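Local coordinates for Co-type Nitrile Hydratase beta subunit (Pseudomonas putida, PDB 3QYH), which probably forms, with a partner subunit, a cobalt-dependent nitrile hydratase that converts nitriles to the corresponding amides, at residues B[1-13]-B[143-155]. Sequence-based numbering, arbitrary orientation.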
ATOM      1  N   MET B   1      14.996   5.574   8.022  1.00 18.60           N
ATOM      2  CA  MET B   1      15.852   4.449   8.407  1.00 16.15           C
ATOM      3  C   MET B   1      16.337   3.714   7.175  1.00 17.49           C
ATOM      4  O   MET B   1      15.523   3.244   6.374  1.00 15.51           O
ATOM      5  CB  MET B   1      15.100   3.468   9.314  1.00 17.38           C
ATOM      6  CG  MET B   1      15.960   2.252   9.655  1.00 19.33           C
ATOM      7  SD  MET B   1      15.061   1.045  10.608  1.00 28.22           S
ATOM      8  CE  MET B   1      16.298  -0.270  10.726  1.00 20.94           C
ATOM      9  N   ASN B   2      17.654   3.618   7.002  1.00 16.70           N
ATOM     10  CA  ASN B   2      18.198   2.965   5.804  1.00 18.08           C
ATOM     11  C   ASN B   2      18.209   1.458   5.952  1.00 15.79           C
ATOM     12  O   ASN B   2      19.273   0.836   6.000  1.00 14.38           O
ATOM     13  CB  ASN B   2      19.606   3.467   5.503  1.00 14.79           C
ATOM     14  CG  ASN B   2      19.644   4.940   5.154  1.00 19.60           C
ATOM     15  OD1 ASN B   2      18.602   5.576   4.940  1.00 18.08           O
ATOM     16  ND2 ASN B   2      20.850   5.496   5.085  1.00 16.41           N
ATOM     17  N   GLY B   3      17.020   0.876   6.041  1.00 14.62           N
ATOM     18  CA  GLY B   3      16.894  -0.529   6.377  1.00 13.19           C
ATOM     19  C   GLY B   3      16.558  -1.361   5.166  1.00 14.19           C
ATOM     20  O   GLY B   3      16.386  -0.834   4.075  1.00 13.05           O
ATOM     21  N   ILE B   4      16.455  -2.668   5.375  1.00 10.70           N
ATOM     22  CA  ILE B   4      16.206  -3.628   4.314  1.00 12.25           C
ATOM     23  C   ILE B   4      14.812  -3.446   3.645  1.00 12.99           C
ATOM     24  O   ILE B   4      14.618  -3.895   2.526  1.00 13.57           O
ATOM     25  CB  ILE B   4      16.329  -5.058   4.875  1.00 17.44           C
ATOM     26  CG1 ILE B   4      16.334  -6.100   3.757  1.00 23.78           C
ATOM     27  CG2 ILE B   4      15.215  -5.344   5.847  1.00 15.31           C
ATOM     28  CD1 ILE B   4      17.614  -6.173   3.040  1.00 27.73           C
ATOM     29  N   HIS B   5      13.874  -2.791   4.331  1.00  9.81           N
ATOM     30  CA  HIS B   5      12.529  -2.503   3.785  1.00 13.15           C
ATOM     31  C   HIS B   5      12.583  -1.506   2.631  1.00 15.47           C
ATOM     32  O   HIS B   5      11.653  -1.424   1.832  1.00 11.52           O
ATOM     33  CB  HIS B   5      11.612  -1.894   4.858  1.00  9.05           C
ATOM     34  CG  HIS B   5      11.881  -0.446   5.119  1.00 12.20           C
ATOM     35  ND1 HIS B   5      12.885  -0.015   5.962  1.00 12.70           N
ATOM     36  CD2 HIS B   5      11.285   0.674   4.639  1.00 15.24           C
ATOM     37  CE1 HIS B   5      12.900   1.307   5.982  1.00 14.85           C
ATOM     38  NE2 HIS B   5      11.941   1.750   5.187  1.00 14.07           N
ATOM     39  N   ASP B   6      13.635  -0.699   2.577  1.00  8.71           N
ATOM     40  CA  ASP B   6      13.752   0.315   1.528  1.00 12.14           C
ATOM     41  C   ASP B   6      14.331  -0.368   0.275  1.00 15.97           C
ATOM     42  O   ASP B   6      15.534  -0.298   0.015  1.00 14.82           O
ATOM     43  CB  ASP B   6      14.623   1.478   2.028  1.00 11.56           C
ATOM     44  CG  ASP B   6      14.650   2.674   1.073  1.00 17.45           C
ATOM     45  OD1 ASP B   6      14.261   2.515  -0.105  1.00 11.90           O
ATOM     46  OD2 ASP B   6      15.108   3.773   1.504  1.00 13.22           O
ATOM     47  N   THR B   7      13.461  -1.039  -0.489  1.00 13.04           N
ATOM     48  CA  THR B   7      13.899  -1.984  -1.508  1.00 12.78           C
ATOM     49  C   THR B   7      14.226  -1.376  -2.871  1.00 13.22           C
ATOM     50  O   THR B   7      14.890  -2.016  -3.687  1.00 11.86           O
ATOM     51  CB  THR B   7      12.826  -3.059  -1.780  1.00 15.45           C
ATOM     52  OG1 THR B   7      11.649  -2.434  -2.317  1.00 10.87           O
ATOM     53  CG2 THR B   7      12.491  -3.847  -0.516  1.00 18.25           C
ATOM     54  N   GLY B   8      13.723  -0.176  -3.147  1.00 12.37           N
ATOM     55  CA  GLY B   8      13.748   0.341  -4.508  1.00 10.14           C
ATOM     56  C   GLY B   8      15.155   0.387  -5.087  1.00 16.98           C
ATOM     57  O   GLY B   8      16.064   0.980  -4.482  1.00 16.08           O
ATOM     58  N   GLY B   9      15.343  -0.262  -6.230  1.00 13.30           N
ATOM     59  CA  GLY B   9      16.631  -0.271  -6.899  1.00 13.37           C
ATOM     60  C   GLY B   9      17.567  -1.418  -6.517  1.00 22.05           C
ATOM     61  O   GLY B   9      18.643  -1.582  -7.121  1.00 14.47           O
ATOM     62  N   ALA B  10      17.185  -2.212  -5.519  1.00 13.64           N
ATOM     63  CA  ALA B  10      18.011  -3.359  -5.110  1.00 15.16           C
ATOM     64  C   ALA B  10      18.022  -4.463  -6.182  1.00 16.58           C
ATOM     65  O   ALA B  10      17.059  -4.617  -6.925  1.00 15.51           O
ATOM     66  CB  ALA B  10      17.542  -3.910  -3.774  1.00 13.08           C
ATOM     67  N   HIS B  11      19.127  -5.204  -6.257  1.00 14.16           N
ATOM     68  CA  HIS B  11      19.259  -6.355  -7.153  1.00 14.89           C
ATOM     69  C   HIS B  11      19.288  -7.629  -6.349  1.00 15.14           C
ATOM     70  O   HIS B  11      19.563  -7.611  -5.152  1.00 14.88           O
ATOM     71  CB  HIS B  11      20.594  -6.273  -7.913  1.00 16.06           C
ATOM     72  CG  HIS B  11      20.663  -5.133  -8.870  1.00 20.17           C
ATOM     73  ND1 HIS B  11      21.805  -4.386  -9.061  1.00 16.79           N
ATOM     74  CD2 HIS B  11      19.714  -4.597  -9.679  1.00 20.22           C
ATOM     75  CE1 HIS B  11      21.563  -3.450  -9.968  1.00 22.86           C
ATOM     76  NE2 HIS B  11      20.303  -3.558 -10.357  1.00 16.05           N
ATOM     77  N   GLY B  12      19.031  -8.751  -7.003  1.00 16.27           N
ATOM     78  CA  GLY B  12      19.250 -10.020  -6.337  1.00 18.26           C
ATOM     79  C   GLY B  12      18.017 -10.660  -5.726  1.00 18.50           C
ATOM     80  O   GLY B  12      18.096 -11.755  -5.184  1.00 14.89           O
ATOM     81  N   TYR B  13      16.870  -9.993  -5.825  1.00 13.94           N
ATOM     82  CA  TYR B  13      15.647 -10.576  -5.295  1.00 15.50           C
ATOM     83  C   TYR B  13      14.949 -11.545  -6.255  1.00 16.28           C
ATOM     84  O   TYR B  13      14.056 -12.303  -5.855  1.00 14.30           O
ATOM     85  CB  TYR B  13      14.673  -9.490  -4.836  1.00  9.90           C
ATOM     86  CG  TYR B  13      15.088  -8.844  -3.534  1.00 14.66           C
ATOM     87  CD1 TYR B  13      15.292  -7.475  -3.459  1.00 11.14           C
ATOM     88  CD2 TYR B  13      15.275  -9.611  -2.372  1.00 13.06           C
ATOM     89  CE1 TYR B  13      15.648  -6.883  -2.272  1.00 15.02           C
ATOM     90  CE2 TYR B  13      15.630  -9.016  -1.183  1.00 14.97           C
ATOM     91  CZ  TYR B  13      15.809  -7.651  -1.139  1.00 17.59           C
ATOM     92  OH  TYR B  13      16.158  -7.020   0.027  1.00 17.99           O
ATOM     93  N   ASN B 143      19.556  11.186   6.195  1.00 13.88           N
ATOM     94  CA  ASN B 143      19.711   9.783   6.512  1.00 15.64           C
ATOM     95  C   ASN B 143      19.320   9.515   7.944  1.00 17.48           C
ATOM     96  O   ASN B 143      20.129   9.039   8.727  1.00 16.53           O
ATOM     97  CB  ASN B 143      21.145   9.319   6.198  1.00 13.67           C
ATOM     98  CG  ASN B 143      21.417   9.278   4.722  1.00 18.54           C
ATOM     99  OD1 ASN B 143      21.048   8.311   4.039  1.00 17.17           O
ATOM    100  ND2 ASN B 143      22.043  10.336   4.202  1.00 17.05           N
ATOM    101  N   PRO B 144      18.052   9.804   8.282  1.00 16.34           N
ATOM    102  CA  PRO B 144      17.584   9.659   9.658  1.00 15.44           C
ATOM    103  C   PRO B 144      17.609   8.204  10.070  1.00 18.61           C
ATOM    104  O   PRO B 144      17.379   7.349   9.216  1.00 13.66           O
ATOM    105  CB  PRO B 144      16.122  10.110   9.596  1.00 17.25           C
ATOM    106  CG  PRO B 144      15.734  10.110   8.168  1.00 16.53           C
ATOM    107  CD  PRO B 144      16.973  10.090   7.323  1.00 18.20           C
ATOM    108  N   VAL B 145      17.859   7.924  11.350  1.00 15.40           N
ATOM    109  CA  VAL B 145      17.759   6.562  11.844  1.00 21.29           C
ATOM    110  C   VAL B 145      16.301   6.221  12.126  1.00 17.68           C
ATOM    111  O   VAL B 145      15.934   5.050  12.157  1.00 17.69           O
ATOM    112  CB  VAL B 145      18.592   6.347  13.123  1.00 22.09           C
ATOM    113  CG1 VAL B 145      20.064   6.559  12.820  1.00 24.72           C
ATOM    114  CG2 VAL B 145      18.120   7.287  14.214  1.00 24.64           C
ATOM    115  N   GLY B 146      15.481   7.247  12.317  1.00 15.92           N
ATOM    116  CA  GLY B 146      14.062   7.057  12.560  1.00 16.68           C
ATOM    117  C   GLY B 146      13.248   6.941  11.279  1.00 16.27           C
ATOM    118  O   GLY B 146      13.786   6.787  10.180  1.00 13.76           O
ATOM    119  N   HIS B 147      11.930   7.023  11.426  1.00 14.37           N
ATOM    120  CA  HIS B 147      11.011   6.729  10.326  1.00 12.42           C
ATOM    121  C   HIS B 147      11.009   7.873   9.303  1.00 13.26           C
ATOM    122  O   HIS B 147      10.939   9.038   9.690  1.00 13.92           O
ATOM    123  CB  HIS B 147       9.595   6.515  10.885  1.00 12.69           C
ATOM    124  CG  HIS B 147       8.574   6.145   9.845  1.00 13.77           C
ATOM    125  ND1 HIS B 147       8.666   4.999   9.080  1.00 13.68           N
ATOM    126  CD2 HIS B 147       7.425   6.758   9.469  1.00 11.98           C
ATOM    127  CE1 HIS B 147       7.618   4.926   8.269  1.00 14.88           C
ATOM    128  NE2 HIS B 147       6.849   5.978   8.488  1.00 13.47           N
ATOM    129  N   THR B 148      11.068   7.544   8.011  1.00  8.89           N
ATOM    130  CA  THR B 148      10.932   8.545   6.963  1.00 10.23           C
ATOM    131  C   THR B 148      10.357   7.911   5.707  1.00 13.48           C
ATOM    132  O   THR B 148      10.418   6.687   5.543  1.00 12.98           O
ATOM    133  CB  THR B 148      12.292   9.222   6.630  1.00 16.30           C
ATOM    134  OG1 THR B 148      12.065  10.434   5.892  1.00 16.00           O
ATOM    135  CG2 THR B 148      13.201   8.282   5.812  1.00 12.07           C
ATOM    136  N   ARG B 149       9.799   8.733   4.812  1.00 13.36           N
ATOM    137  CA  ARG B 149       9.178   8.186   3.599  1.00 13.83           C
ATOM    138  C   ARG B 149       9.868   8.618   2.308  1.00 16.98           C
ATOM    139  O   ARG B 149       9.286   8.467   1.230  1.00 15.76           O
ATOM    140  CB  ARG B 149       7.674   8.547   3.523  1.00 11.85           C
ATOM    141  CG  ARG B 149       6.853   8.050   4.713  1.00 11.87           C
ATOM    142  CD  ARG B 149       6.875   6.505   4.801  1.00 13.22           C
ATOM    143  NE  ARG B 149       6.043   5.915   3.765  1.00 13.97           N
ATOM    144  CZ  ARG B 149       5.901   4.612   3.556  1.00 13.15           C
ATOM    145  NH1 ARG B 149       6.552   3.716   4.302  1.00  8.72           N
ATOM    146  NH2 ARG B 149       5.092   4.211   2.595  1.00 11.97           N
ATOM    147  N   MET B 150      11.088   9.146   2.408  1.00 11.81           N
ATOM    148  CA  MET B 150      11.884   9.436   1.221  1.00 16.73           C
ATOM    149  C   MET B 150      12.777   8.261   0.925  1.00 14.01           C
ATOM    150  O   MET B 150      13.749   8.020   1.656  1.00 15.45           O
ATOM    151  CB  MET B 150      12.737  10.732   1.369  1.00 15.58           C
ATOM    152  CG  MET B 150      13.529  10.891   2.651  1.00 15.63           C
ATOM    153  SD  MET B 150      14.977  11.995   2.379  1.00 19.46           S
ATOM    154  CE  MET B 150      14.169  13.576   2.140  1.00 15.92           C
ATOM    155  N   PRO B 151      12.447   7.497  -0.126  1.00 13.40           N
ATOM    156  CA  PRO B 151      13.255   6.298  -0.370  1.00 13.49           C
ATOM    157  C   PRO B 151      14.703   6.673  -0.663  1.00 16.02           C
ATOM    158  O   PRO B 151      14.973   7.744  -1.221  1.00 11.56           O
ATOM    159  CB  PRO B 151      12.621   5.676  -1.608  1.00 11.96           C
ATOM    160  CG  PRO B 151      11.171   6.217  -1.624  1.00 12.05           C
ATOM    161  CD  PRO B 151      11.334   7.641  -1.085  1.00 12.74           C
ATOM    162  N   ARG B 152      15.623   5.790  -0.291  1.00 12.13           N
ATOM    163  CA  ARG B 152      17.038   6.036  -0.524  1.00 13.88           C
ATOM    164  C   ARG B 152      17.301   6.341  -1.992  1.00 12.61           C
ATOM    165  O   ARG B 152      18.105   7.217  -2.301  1.00 12.27           O
ATOM    166  CB  ARG B 152      17.862   4.825  -0.099  1.00 16.57           C
ATOM    167  CG  ARG B 152      18.997   5.192   0.822  1.00 34.10           C
ATOM    168  CD  ARG B 152      19.687   3.980   1.482  1.00 31.84           C
ATOM    169  NE  ARG B 152      21.110   4.274   1.663  1.00 33.74           N
ATOM    170  CZ  ARG B 152      22.029   3.398   2.075  1.00 35.14           C
ATOM    171  NH1 ARG B 152      23.305   3.772   2.203  1.00 24.00           N
ATOM    172  NH2 ARG B 152      21.679   2.150   2.359  1.00 24.33           N
ATOM    173  N   TYR B 153      16.613   5.636  -2.896  1.00 11.61           N
ATOM    174  CA  TYR B 153      16.881   5.797  -4.329  1.00 10.52           C
ATOM    175  C   TYR B 153      16.556   7.194  -4.887  1.00 14.07           C
ATOM    176  O   TYR B 153      16.969   7.524  -5.999  1.00 15.83           O
ATOM    177  CB  TYR B 153      16.206   4.688  -5.170  1.00 10.55           C
ATOM    178  CG  TYR B 153      14.697   4.833  -5.358  1.00 15.31           C
ATOM    179  CD1 TYR B 153      13.799   4.132  -4.537  1.00 12.69           C
ATOM    180  CD2 TYR B 153      14.174   5.656  -6.359  1.00 11.70           C
ATOM    181  CE1 TYR B 153      12.404   4.268  -4.702  1.00 11.98           C
ATOM    182  CE2 TYR B 153      12.797   5.780  -6.546  1.00 11.12           C
ATOM    183  CZ  TYR B 153      11.918   5.094  -5.713  1.00 13.27           C
ATOM    184  OH  TYR B 153      10.558   5.236  -5.912  1.00 13.87           O
ATOM    185  N   THR B 154      15.823   8.003  -4.123  1.00 15.51           N
ATOM    186  CA  THR B 154      15.465   9.351  -4.571  1.00 12.50           C
ATOM    187  C   THR B 154      16.397  10.446  -4.028  1.00 17.12           C
ATOM    188  O   THR B 154      16.385  11.577  -4.520  1.00 16.05           O
ATOM    189  CB  THR B 154      14.012   9.746  -4.155  1.00 12.28           C
ATOM    190  OG1 THR B 154      13.942   9.900  -2.741  1.00 14.87           O
ATOM    191  CG2 THR B 154      12.972   8.717  -4.627  1.00 12.18           C
ATOM    192  N   ARG B 155      17.193  10.119  -3.015  1.00 11.97           N
ATOM    193  CA  ARG B 155      17.919  11.163  -2.296  1.00 14.89           C
ATOM    194  C   ARG B 155      19.011  11.838  -3.152  1.00 14.83           C
ATOM    195  O   ARG B 155      19.791  11.176  -3.819  1.00 13.26           O
ATOM    196  CB  ARG B 155      18.459  10.628  -0.960  1.00 15.70           C
ATOM    197  CG  ARG B 155      17.321  10.198  -0.050  1.00 18.67           C
ATOM    198  CD  ARG B 155      17.783   9.674   1.289  1.00 14.46           C
ATOM    199  NE  ARG B 155      16.751   8.815   1.870  1.00 17.21           N
ATOM    200  CZ  ARG B 155      16.982   7.943   2.850  1.00 22.44           C
ATOM    201  NH1 ARG B 155      18.206   7.832   3.367  1.00 14.31           N
ATOM    202  NH2 ARG B 155      16.007   7.179   3.317  1.00 13.80           N
TER
HETATM  203  O   HOH W   1      12.088   4.737   7.586  1.00 15.05           O
HETATM  204  O   HOH W   2      16.726   6.853   6.543  1.00 20.90           O
HETATM  205  O   HOH W   3       9.352   4.042   5.399  1.00 13.32           O
HETATM  206  O   HOH W   4      12.184   4.593   4.727  1.00 21.32           O
HETATM  207  O   HOH W   5      15.922   2.786  -2.130  1.00 15.70           O
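Asn2 and Arg155 show how a chain terminus can be fixed by polar chemistry where no strand is available to pair with. Arg155 NH1 donates to Asn2 OD1 at 2.8 Å, in the plane of the guanidinium, while NE and NH2 of the same group grip the carbonyl oxygen of Met150 side-on and so set its rotation. The other end of the amide is also used: Asn2 ND2 donates almost straight (169°) to Asn143 OD1 at 3.0 Å, the two amide planes lying nearly perpendicular.

Asp6 makes a second close contact. With CG anti to the backbone N (chi1 -172°), its carboxylate extends to the start of the short 3-10 segment 152-154, where Arg152 N donates to the syn lone pair of OD2 at 2.7 Å. Arg155 NH2, 4.0 Å from Asp6 OD2, adds a long salt bridge of charge alone. Nearby, Gly8 CA approaches Tyr153 CD1 to 3.8 Å, and the Tyr153 hydroxyl bonds an acidic side chain of the partner subunit.

Met1 N is firmly held in a water-lined polar cluster, donating to Gly146 O at 2.8 Å, more weakly to Pro144 O, and to two waters, one shared with Thr148 N. The solvent side lies instead at exposed Asn143, Val145 and Arg152, where Asn2 ND2 sits over one guanidinium face in an offset stack, planes 7° apart. The contact joins the N-terminal region to the loop between strands 136-139 and 158-168 of the SH3-like C-terminal region. Its chemistry implies a junction specified by directional polar bonds, in which carbonyls and waters probably stabilise a positively charged terminus.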